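Local coordinates for protein Dye type peroxidase A (Streptomyces lividans 1326, PDB 5MJH) that probably catalyses the oxidation of dyes and other substrates with hydrogen peroxide, using a bound haem b as its cofactor, at residues A[221-226]-A[321-326]. Sequence-based numbering, arbitrary orientation.
Sequences VVVRRI and LFVCWQ. With HEM (protoporphyrin IX containing Fe), chain C.
Phe322 reaches from its strand right to the haem: ring atom CZ lies 3.2 Å from haem C3C, close for two carbons, and the porphyrin methyl CMC sits over one face of the ring. With CG anti to the backbone N (chi1 -179°), the ring is carried out from the sheet toward the cofactor. Beside it, pointing the same way, Ile226 lays CD1 3.7 Å from Phe322 CB and sets CG2 against the vinyl carbon CBB, while Arg224 runs its CG past the ring atom CD2 before its bent chain turns off to a salt bridge with Asp115. An alanine here in place of Phe322 is likely to open a gap beside the porphyrin, leaving its C3C and CMC, and the CG of Arg224, without their aromatic neighbour.

Along the backbones, the strands run antiparallel. Arg224 and Phe322 form a hydrogen-bonded pair, as do Val222 and Cys324; Arg224 N to Phe322 O is 2.9 Å, whereas the return bond from Phe322 N to Arg224 O is bent, 135° at the hydrogen. On the opposite face, Val221 CB sits over the six-membered ring of Trp325, 3.8 Å from its centroid, and Val221 CG2 presses on Val323 CG1 at a tight 3.5 Å. Farther along, Leu321 CD2 lies alongside Arg225, whose guanidinium is salt-bridged to Asp308 and Asp317.

These are neighbouring central strands of the ferredoxin-like C-terminal half of a Dyp-type peroxidase. Phe322 and Ile226, which touch the porphyrin, offer its edge shape and van der Waals contact, while the Arg224 guanidinium is held by Asp115, His352 and Ser355, which probably offsets its charge.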
# COMPACT_ATOMS: atom_id res chain seq x y z
N VAL A 221 -4.34 -0.32 -23.41
CA VAL A 221 -3.41 -0.41 -22.27
C VAL A 221 -2.61 -1.69 -22.30
O VAL A 221 -3.12 -2.78 -22.56
CB VAL A 221 -4.15 -0.25 -20.94
CG1 VAL A 221 -5.05 -1.44 -20.63
CG2 VAL A 221 -3.17 -0.00 -19.80
N VAL A 222 -1.32 -1.55 -22.04
CA VAL A 222 -0.46 -2.68 -21.79
C VAL A 222 0.03 -2.57 -20.35
O VAL A 222 0.50 -1.50 -19.95
CB VAL A 222 0.70 -2.80 -22.76
CG1 VAL A 222 1.59 -3.95 -22.33
CG2 VAL A 222 0.18 -2.96 -24.19
N VAL A 223 -0.28 -3.61 -19.57
CA VAL A 223 0.16 -3.78 -18.18
C VAL A 223 1.28 -4.77 -18.15
O VAL A 223 1.19 -5.83 -18.73
CB VAL A 223 -1.02 -4.33 -17.33
CG1 VAL A 223 -0.57 -4.56 -15.88
CG2 VAL A 223 -2.14 -3.34 -17.33
N ARG A 224 2.37 -4.41 -17.46
CA ARG A 224 3.46 -5.35 -17.24
C ARG A 224 3.88 -5.27 -15.76
O ARG A 224 4.23 -4.19 -15.24
CB ARG A 224 4.67 -5.00 -18.11
CG ARG A 224 4.27 -4.87 -19.59
CD ARG A 224 4.05 -6.22 -20.27
NE ARG A 224 5.31 -6.93 -20.51
CZ ARG A 224 5.50 -7.96 -21.33
NH1 ARG A 224 4.50 -8.47 -22.04
NH2 ARG A 224 6.73 -8.49 -21.44
N ARG A 225 3.78 -6.41 -15.07
CA ARG A 225 4.34 -6.50 -13.74
C ARG A 225 5.84 -6.76 -13.92
O ARG A 225 6.24 -7.87 -14.26
CB ARG A 225 3.67 -7.60 -12.96
CG ARG A 225 4.22 -7.76 -11.54
CD ARG A 225 3.67 -9.01 -10.90
NE ARG A 225 4.11 -9.24 -9.51
CZ ARG A 225 3.52 -8.67 -8.45
NH1 ARG A 225 2.52 -7.80 -8.60
NH2 ARG A 225 3.99 -8.93 -7.21
N ILE A 226 6.65 -5.74 -13.64
CA ILE A 226 8.06 -5.82 -13.88
C ILE A 226 8.74 -5.81 -12.54
O ILE A 226 8.77 -4.77 -11.87
CB ILE A 226 8.59 -4.65 -14.74
CG1 ILE A 226 7.74 -4.46 -15.99
CG2 ILE A 226 10.00 -4.96 -15.15
CD1 ILE A 226 8.21 -3.33 -16.87
N LEU A 321 4.65 -1.67 -11.56
CA LEU A 321 3.42 -1.97 -12.30
C LEU A 321 3.38 -0.98 -13.44
O LEU A 321 2.84 0.11 -13.34
CB LEU A 321 2.19 -1.91 -11.43
CG LEU A 321 2.10 -2.79 -10.22
CD1 LEU A 321 0.72 -2.58 -9.61
CD2 LEU A 321 2.34 -4.27 -10.51
N PHE A 322 4.06 -1.35 -14.50
CA PHE A 322 4.12 -0.55 -15.72
C PHE A 322 2.78 -0.58 -16.46
O PHE A 322 2.28 -1.63 -16.75
CB PHE A 322 5.19 -1.15 -16.61
CG PHE A 322 5.41 -0.45 -17.90
CD1 PHE A 322 6.23 0.62 -17.96
CD2 PHE A 322 4.81 -0.92 -19.07
CE1 PHE A 322 6.51 1.26 -19.17
CE2 PHE A 322 5.07 -0.29 -20.29
CZ PHE A 322 5.90 0.84 -20.30
N VAL A 323 2.19 0.59 -16.66
CA VAL A 323 0.92 0.72 -17.33
C VAL A 323 1.15 1.78 -18.37
O VAL A 323 1.56 2.90 -18.04
CB VAL A 323 -0.16 1.15 -16.34
CG1 VAL A 323 -1.48 1.32 -17.07
CG2 VAL A 323 -0.32 0.15 -15.22
N CYS A 324 0.94 1.42 -19.63
CA CYS A 324 1.14 2.35 -20.73
C CYS A 324 -0.06 2.36 -21.66
O CYS A 324 -0.79 1.37 -21.77
CB CYS A 324 2.41 2.05 -21.52
SG CYS A 324 2.39 0.55 -22.51
N TRP A 325 -0.22 3.51 -22.31
CA TRP A 325 -1.43 3.87 -23.01
C TRP A 325 -1.07 4.33 -24.43
O TRP A 325 -0.16 5.15 -24.60
CB TRP A 325 -2.13 5.01 -22.25
CG TRP A 325 -2.64 4.61 -20.92
CD1 TRP A 325 -2.03 4.82 -19.70
CD2 TRP A 325 -3.88 3.97 -20.66
NE1 TRP A 325 -2.80 4.27 -18.70
CE2 TRP A 325 -3.96 3.78 -19.26
CE3 TRP A 325 -4.93 3.49 -21.49
CZ2 TRP A 325 -5.05 3.13 -18.67
CZ3 TRP A 325 -6.04 2.89 -20.88
CH2 TRP A 325 -6.10 2.71 -19.48
N GLN A 326 -1.80 3.81 -25.41
CA GLN A 326 -1.56 4.12 -26.81
C GLN A 326 -2.78 3.85 -27.69
O GLN A 326 -3.60 2.98 -27.39
CB GLN A 326 -0.39 3.32 -27.33
CG GLN A 326 -0.53 1.81 -27.20
CD GLN A 326 0.34 1.23 -26.08
OE1 GLN A 326 1.57 1.08 -26.21
NE2 GLN A 326 -0.30 0.91 -24.98
CHA HEM C . 11.55 6.58 -19.83
CHB HEM C . 12.47 3.66 -16.05
CHC HEM C . 10.20 0.01 -18.34
CHD HEM C . 9.26 2.99 -22.06
C1A HEM C . 11.98 6.09 -18.62
C2A HEM C . 12.75 6.84 -17.68
C3A HEM C . 12.99 6.00 -16.64
C4A HEM C . 12.40 4.74 -16.93
CMA HEM C . 13.79 6.32 -15.39
CAA HEM C . 13.24 8.27 -17.87
CBA HEM C . 12.37 9.40 -17.34
CGA HEM C . 11.09 9.53 -18.13
O1A HEM C . 11.06 10.16 -19.20
O2A HEM C . 10.10 8.97 -17.65
C1B HEM C . 11.92 2.41 -16.35
C2B HEM C . 11.94 1.29 -15.45
C3B HEM C . 11.33 0.25 -16.08
C4B HEM C . 10.88 0.78 -17.40
CMB HEM C . 12.61 1.30 -14.11
CAB HEM C . 11.02 -1.11 -15.62
CBB HEM C . 11.10 -1.50 -14.34
C1C HEM C . 9.76 0.49 -19.59
C2C HEM C . 9.09 -0.27 -20.58
C3C HEM C . 8.83 0.58 -21.67
C4C HEM C . 9.31 1.89 -21.26
CMC HEM C . 8.77 -1.75 -20.42
CAC HEM C . 8.17 0.33 -22.99
CBC HEM C . 8.10 -0.87 -23.56
C1D HEM C . 9.77 4.21 -21.70
C2D HEM C . 9.64 5.38 -22.59
C3D HEM C . 10.29 6.39 -21.96
C4D HEM C . 10.83 5.79 -20.71
CMD HEM C . 8.91 5.52 -23.92
CAD HEM C . 10.44 7.83 -22.42
CBD HEM C . 11.47 8.00 -23.52
CGD HEM C . 11.58 9.43 -23.98
O1D HEM C . 12.41 10.24 -23.39
O2D HEM C . 10.83 9.73 -24.96
NA HEM C . 11.81 4.81 -18.16
NB HEM C . 11.26 2.09 -17.45
NC HEM C . 9.96 1.77 -20.04
ND HEM C . 10.55 4.47 -20.62
FE HEM C . 10.91 3.32 -19.10